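Long-range contact in type 4 fimbrial biogenesis protein PilY1 (Pseudomonas aeruginosa, PDB 3HX6), which primes type IV pilus assembly and, by binding and releasing calcium, apparently regulates pilus retraction in twitching motility, also serving in adhesion to host cells: residues V200-N214 against A224-T236. The protein carries 3 engineered substitutions. Sequence-based numbering, arbitrary orientation.
Sequences VARLHNGKWAVVTGN and ALLIIDMETGAIT. Engineered in segment 224-236: M230 (natural residue Leu).
V210 and I228 face each other as an antiparallel hydrogen-bonded pair: V210 N gives its hydrogen to I228 O at 2.6 Å, I228 N returns one to V210 O, and T212 and L226 repeat the exchange. On the face of V210 and I228, the SD of M230, an engineered methionine, lies 3.7 Å from V210 CG2; the methionine chain is bent at chi2 (60°), and its CB lies against W208 O, which accepts from M230 N. On the other face L203 CD1 presses against I227 CG2 at 3.4 Å, a tight carbon pair, while V211 CG1 rests against both methyls of L225. Strands 208-213 and 223-229 are the middle pair of a four-stranded antiparallel sheet, a blade of the beta-propeller in this C-terminal domain. W181, from strand 178-184 of another blade, covers V210 and I228; L256 of strand 251-257 backs V211. At the far end N214 N bonds to A224 O, and A224 N answers to N214 OD1 at 3.0 Å from above the amide plane; that oxygen also accepts from L251 N, and ND2 reaches the carbonyls of K222 and D190. Opposite N214, where strand 223-229 ends, a water bridges D229 OD1, N205 ND2 and T236 OG1. D229 OD2 accepts from T232 N at 2.9 Å, an Asx motif that, with this water, limits how the carboxylate can turn.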
loop_
_atom_site.group_PDB
_atom_site.type_symbol
_atom_site.label_atom_id
_atom_site.label_comp_id
_atom_site.label_asym_id
_atom_site.label_seq_id
_atom_site.Cartn_x
_atom_site.Cartn_y
_atom_site.Cartn_z
ATOM N N VAL A 200 -19.219 -9.617 -9.990
ATOM C CA VAL A 200 -19.542 -8.735 -11.096
ATOM C C VAL A 200 -18.380 -8.882 -12.055
ATOM O O VAL A 200 -17.237 -8.623 -11.690
ATOM C CB VAL A 200 -19.653 -7.282 -10.639
ATOM C CG1 VAL A 200 -19.889 -6.378 -11.846
ATOM C CG2 VAL A 200 -20.797 -7.151 -9.639
ATOM N N ALA A 201 -18.659 -9.303 -13.281
ATOM C CA ALA A 201 -17.566 -9.507 -14.217
ATOM C C ALA A 201 -17.942 -9.364 -15.672
ATOM O O ALA A 201 -19.114 -9.350 -16.037
ATOM C CB ALA A 201 -16.946 -10.883 -13.978
ATOM N N ARG A 202 -16.914 -9.250 -16.497
ATOM C CA ARG A 202 -17.085 -9.132 -17.932
ATOM C C ARG A 202 -17.099 -10.547 -18.484
ATOM O O ARG A 202 -16.226 -11.353 -18.156
ATOM C CB ARG A 202 -15.919 -8.350 -18.538
ATOM C CG ARG A 202 -15.966 -8.250 -20.053
ATOM C CD ARG A 202 -17.206 -7.528 -20.530
ATOM N NE ARG A 202 -16.932 -6.767 -21.745
ATOM C CZ ARG A 202 -16.597 -7.304 -22.912
ATOM N NH1 ARG A 202 -16.495 -8.622 -23.042
ATOM N NH2 ARG A 202 -16.348 -6.518 -23.949
ATOM N N LEU A 203 -18.088 -10.852 -19.316
ATOM C CA LEU A 203 -18.188 -12.185 -19.886
ATOM C C LEU A 203 -17.985 -12.181 -21.392
ATOM O O LEU A 203 -17.973 -11.121 -22.042
ATOM C CB LEU A 203 -19.549 -12.814 -19.546
ATOM C CG LEU A 203 -19.925 -12.849 -18.060
ATOM C CD1 LEU A 203 -21.263 -13.563 -17.880
ATOM C CD2 LEU A 203 -18.845 -13.548 -17.270
ATOM N N HIS A 204 -17.830 -13.377 -21.941
ATOM C CA HIS A 204 -17.603 -13.534 -23.366
ATOM C C HIS A 204 -18.807 -13.187 -24.242
ATOM O O HIS A 204 -18.731 -13.311 -25.460
ATOM C CB HIS A 204 -17.116 -14.959 -23.654
ATOM C CG HIS A 204 -15.662 -15.163 -23.360
ATOM N ND1 HIS A 204 -14.664 -14.655 -24.164
ATOM C CD2 HIS A 204 -15.035 -15.783 -22.330
ATOM C CE1 HIS A 204 -13.487 -14.954 -23.645
ATOM N NE2 HIS A 204 -13.684 -15.638 -22.530
ATOM N N ASN A 205 -19.915 -12.761 -23.637
ATOM C CA ASN A 205 -21.077 -12.385 -24.436
ATOM C C ASN A 205 -20.971 -10.889 -24.729
ATOM O O ASN A 205 -21.922 -10.261 -25.184
ATOM C CB ASN A 205 -22.388 -12.718 -23.704
ATOM C CG ASN A 205 -22.689 -11.766 -22.571
ATOM O OD1 ASN A 205 -21.796 -11.368 -21.829
ATOM N ND2 ASN A 205 -23.958 -11.405 -22.426
ATOM N N GLY A 206 -19.786 -10.342 -24.458
ATOM C CA GLY A 206 -19.498 -8.940 -24.703
ATOM C C GLY A 206 -19.958 -7.940 -23.660
ATOM O O GLY A 206 -19.724 -6.736 -23.810
ATOM N N LYS A 207 -20.584 -8.417 -22.589
ATOM C CA LYS A 207 -21.091 -7.499 -21.579
ATOM C C LYS A 207 -20.741 -7.864 -20.139
ATOM O O LYS A 207 -20.260 -8.967 -19.851
ATOM C CB LYS A 207 -22.615 -7.390 -21.729
ATOM C CG LYS A 207 -23.061 -7.183 -23.180
ATOM C CD LYS A 207 -24.571 -7.257 -23.332
ATOM C CE LYS A 207 -25.239 -5.928 -23.028
ATOM N NZ LYS A 207 -24.888 -4.921 -24.068
ATOM N N TRP A 208 -20.970 -6.914 -19.241
ATOM C CA TRP A 208 -20.723 -7.129 -17.830
ATOM C C TRP A 208 -21.981 -7.727 -17.236
ATOM O O TRP A 208 -23.088 -7.386 -17.643
ATOM C CB TRP A 208 -20.384 -5.816 -17.137
ATOM C CG TRP A 208 -18.964 -5.413 -17.357
ATOM C CD1 TRP A 208 -18.413 -4.928 -18.510
ATOM C CD2 TRP A 208 -17.894 -5.535 -16.417
ATOM N NE1 TRP A 208 -17.056 -4.742 -18.343
ATOM C CE2 TRP A 208 -16.714 -5.106 -17.066
ATOM C CE3 TRP A 208 -17.818 -5.964 -15.084
ATOM C CZ2 TRP A 208 -15.469 -5.097 -16.426
ATOM C CZ3 TRP A 208 -16.577 -5.955 -14.447
ATOM C CH2 TRP A 208 -15.419 -5.522 -15.123
ATOM N N ALA A 209 -21.812 -8.616 -16.270
ATOM C CA ALA A 209 -22.957 -9.256 -15.654
ATOM C C ALA A 209 -22.754 -9.532 -14.182
ATOM O O ALA A 209 -21.641 -9.463 -13.652
ATOM C CB ALA A 209 -23.261 -10.567 -16.366
ATOM N N VAL A 210 -23.862 -9.825 -13.522
ATOM C CA VAL A 210 -23.824 -10.200 -12.126
ATOM C C VAL A 210 -23.905 -11.707 -12.229
ATOM O O VAL A 210 -24.863 -12.240 -12.791
ATOM C CB VAL A 210 -25.042 -9.685 -11.354
ATOM C CG1 VAL A 210 -25.140 -10.400 -9.997
ATOM C CG2 VAL A 210 -24.918 -8.178 -11.155
ATOM N N VAL A 211 -22.885 -12.392 -11.735
ATOM C CA VAL A 211 -22.874 -13.843 -11.773
ATOM C C VAL A 211 -22.947 -14.337 -10.346
ATOM O O VAL A 211 -22.066 -14.057 -9.537
ATOM C CB VAL A 211 -21.605 -14.359 -12.465
ATOM C CG1 VAL A 211 -21.628 -15.881 -12.537
ATOM C CG2 VAL A 211 -21.526 -13.753 -13.872
ATOM N N THR A 212 -24.010 -15.067 -10.035
ATOM C CA THR A 212 -24.199 -15.554 -8.684
ATOM C C THR A 212 -24.970 -16.869 -8.650
ATOM O O THR A 212 -25.451 -17.338 -9.677
ATOM C CB THR A 212 -24.959 -14.491 -7.867
ATOM O OG1 THR A 212 -24.959 -14.850 -6.483
ATOM C CG2 THR A 212 -26.392 -14.359 -8.375
ATOM N N GLY A 213 -25.064 -17.472 -7.466
ATOM C CA GLY A 213 -25.808 -18.711 -7.325
ATOM C C GLY A 213 -27.268 -18.332 -7.146
ATOM O O GLY A 213 -27.557 -17.216 -6.711
ATOM N N ASN A 214 -28.192 -19.233 -7.477
ATOM C CA ASN A 214 -29.614 -18.920 -7.340
ATOM C C ASN A 214 -30.040 -18.808 -5.880
ATOM O O ASN A 214 -31.105 -18.277 -5.564
ATOM C CB ASN A 214 -30.469 -19.970 -8.052
ATOM C CG ASN A 214 -30.434 -21.323 -7.366
ATOM O OD1 ASN A 214 -29.366 -21.859 -7.078
ATOM N ND2 ASN A 214 -31.612 -21.886 -7.113
ATOM N N ALA A 224 -28.705 -23.430 -9.556
ATOM C CA ALA A 224 -28.375 -22.905 -10.877
ATOM C C ALA A 224 -27.527 -21.647 -10.803
ATOM O O ALA A 224 -27.657 -20.855 -9.874
ATOM C CB ALA A 224 -29.655 -22.609 -11.656
ATOM N N LEU A 225 -26.645 -21.471 -11.780
ATOM C CA LEU A 225 -25.819 -20.276 -11.827
ATOM C C LEU A 225 -26.667 -19.243 -12.552
ATOM O O LEU A 225 -27.214 -19.519 -13.620
ATOM C CB LEU A 225 -24.527 -20.516 -12.623
ATOM C CG LEU A 225 -23.553 -19.327 -12.625
ATOM C CD1 LEU A 225 -22.920 -19.198 -11.237
ATOM C CD2 LEU A 225 -22.465 -19.523 -13.681
ATOM N N LEU A 226 -26.802 -18.064 -11.967
ATOM C CA LEU A 226 -27.575 -17.019 -12.599
ATOM C C LEU A 226 -26.602 -16.012 -13.191
ATOM O O LEU A 226 -25.677 -15.559 -12.521
ATOM C CB LEU A 226 -28.492 -16.329 -11.582
ATOM C CG LEU A 226 -29.495 -17.227 -10.838
ATOM C CD1 LEU A 226 -30.381 -16.376 -9.928
ATOM C CD2 LEU A 226 -30.350 -17.987 -11.842
ATOM N N ILE A 227 -26.799 -15.695 -14.461
ATOM C CA ILE A 227 -25.964 -14.722 -15.134
ATOM C C ILE A 227 -26.929 -13.609 -15.499
ATOM O O ILE A 227 -27.720 -13.721 -16.436
ATOM C CB ILE A 227 -25.295 -15.329 -16.374
ATOM C CG1 ILE A 227 -24.351 -16.455 -15.928
ATOM C CG2 ILE A 227 -24.520 -14.255 -17.132
ATOM C CD1 ILE A 227 -23.616 -17.153 -17.059
ATOM N N ILE A 228 -26.864 -12.544 -14.713
ATOM C CA ILE A 228 -27.744 -11.398 -14.856
ATOM C C ILE A 228 -27.048 -10.229 -15.540
ATOM O O ILE A 228 -25.994 -9.782 -15.093
ATOM C CB ILE A 228 -28.225 -10.958 -13.461
ATOM C CG1 ILE A 228 -28.786 -12.180 -12.716
ATOM C CG2 ILE A 228 -29.267 -9.851 -13.583
ATOM C CD1 ILE A 228 -29.041 -11.949 -11.241
ATOM N N ASP A 229 -27.639 -9.731 -16.621
ATOM C CA ASP A 229 -27.052 -8.603 -17.336
ATOM C C ASP A 229 -26.944 -7.425 -16.380
ATOM O O ASP A 229 -27.934 -7.011 -15.769
ATOM C CB ASP A 229 -27.920 -8.210 -18.537
ATOM C CG ASP A 229 -27.305 -7.083 -19.351
ATOM O OD1 ASP A 229 -26.216 -7.293 -19.929
ATOM O OD2 ASP A 229 -27.907 -5.989 -19.406
ATOM N N MET A 230 -25.739 -6.884 -16.252
ATOM C CA MET A 230 -25.493 -5.763 -15.354
ATOM C C MET A 230 -26.426 -4.583 -15.600
ATOM O O MET A 230 -27.035 -4.055 -14.669
ATOM C CB MET A 230 -24.041 -5.292 -15.488
ATOM C CG MET A 230 -23.602 -4.314 -14.407
ATOM S SD MET A 230 -23.728 -5.038 -12.741
ATOM C CE MET A 230 -25.182 -4.266 -12.121
ATOM N N GLU A 231 -26.545 -4.172 -16.855
ATOM C CA GLU A 231 -27.384 -3.032 -17.183
ATOM C C GLU A 231 -28.881 -3.242 -17.008
ATOM O O GLU A 231 -29.557 -2.446 -16.352
ATOM C CB GLU A 231 -27.116 -2.585 -18.624
ATOM C CG GLU A 231 -28.011 -1.443 -19.092
ATOM C CD GLU A 231 -27.655 -0.957 -20.486
ATOM O OE1 GLU A 231 -27.525 -1.800 -21.400
ATOM O OE2 GLU A 231 -27.515 0.270 -20.668
ATOM N N THR A 232 -29.384 -4.325 -17.582
ATOM C CA THR A 232 -30.811 -4.621 -17.581
ATOM C C THR A 232 -31.391 -5.438 -16.438
ATOM O O THR A 232 -32.562 -5.288 -16.111
ATOM C CB THR A 232 -31.185 -5.318 -18.906
ATOM O OG1 THR A 232 -30.989 -4.398 -19.989
ATOM C CG2 THR A 232 -32.634 -5.776 -18.894
ATOM N N GLY A 233 -30.584 -6.304 -15.835
ATOM C CA GLY A 233 -31.099 -7.143 -14.770
ATOM C C GLY A 233 -31.791 -8.342 -15.398
ATOM O O GLY A 233 -32.372 -9.178 -14.709
ATOM N N ALA A 234 -31.743 -8.423 -16.724
ATOM C CA ALA A 234 -32.350 -9.547 -17.424
ATOM C C ALA A 234 -31.537 -10.804 -17.121
ATOM O O ALA A 234 -30.340 -10.727 -16.857
ATOM C CB ALA A 234 -32.356 -9.294 -18.931
ATOM N N ILE A 235 -32.183 -11.960 -17.158
ATOM C CA ILE A 235 -31.461 -13.194 -16.907
ATOM C C ILE A 235 -30.821 -13.614 -18.228
ATOM O O ILE A 235 -31.451 -14.281 -19.046
ATOM C CB ILE A 235 -32.404 -14.309 -16.414
ATOM C CG1 ILE A 235 -33.168 -13.836 -15.171
ATOM C CG2 ILE A 235 -31.602 -15.560 -16.096
ATOM C CD1 ILE A 235 -32.280 -13.403 -14.012
ATOM N N THR A 236 -29.573 -13.209 -18.443
ATOM C CA THR A 236 -28.868 -13.548 -19.681
ATOM C C THR A 236 -28.788 -15.063 -19.871
ATOM O O THR A 236 -28.940 -15.570 -20.982
ATOM C CB THR A 236 -27.449 -12.953 -19.691
ATOM O OG1 THR A 236 -27.534 -11.525 -19.626
ATOM C CG2 THR A 236 -26.706 -13.356 -20.965
HETATM O O HOH W 1 -25.364 -9.978 -20.048
HETATM O O HOH W 2 -24.784 -5.331 -19.244
#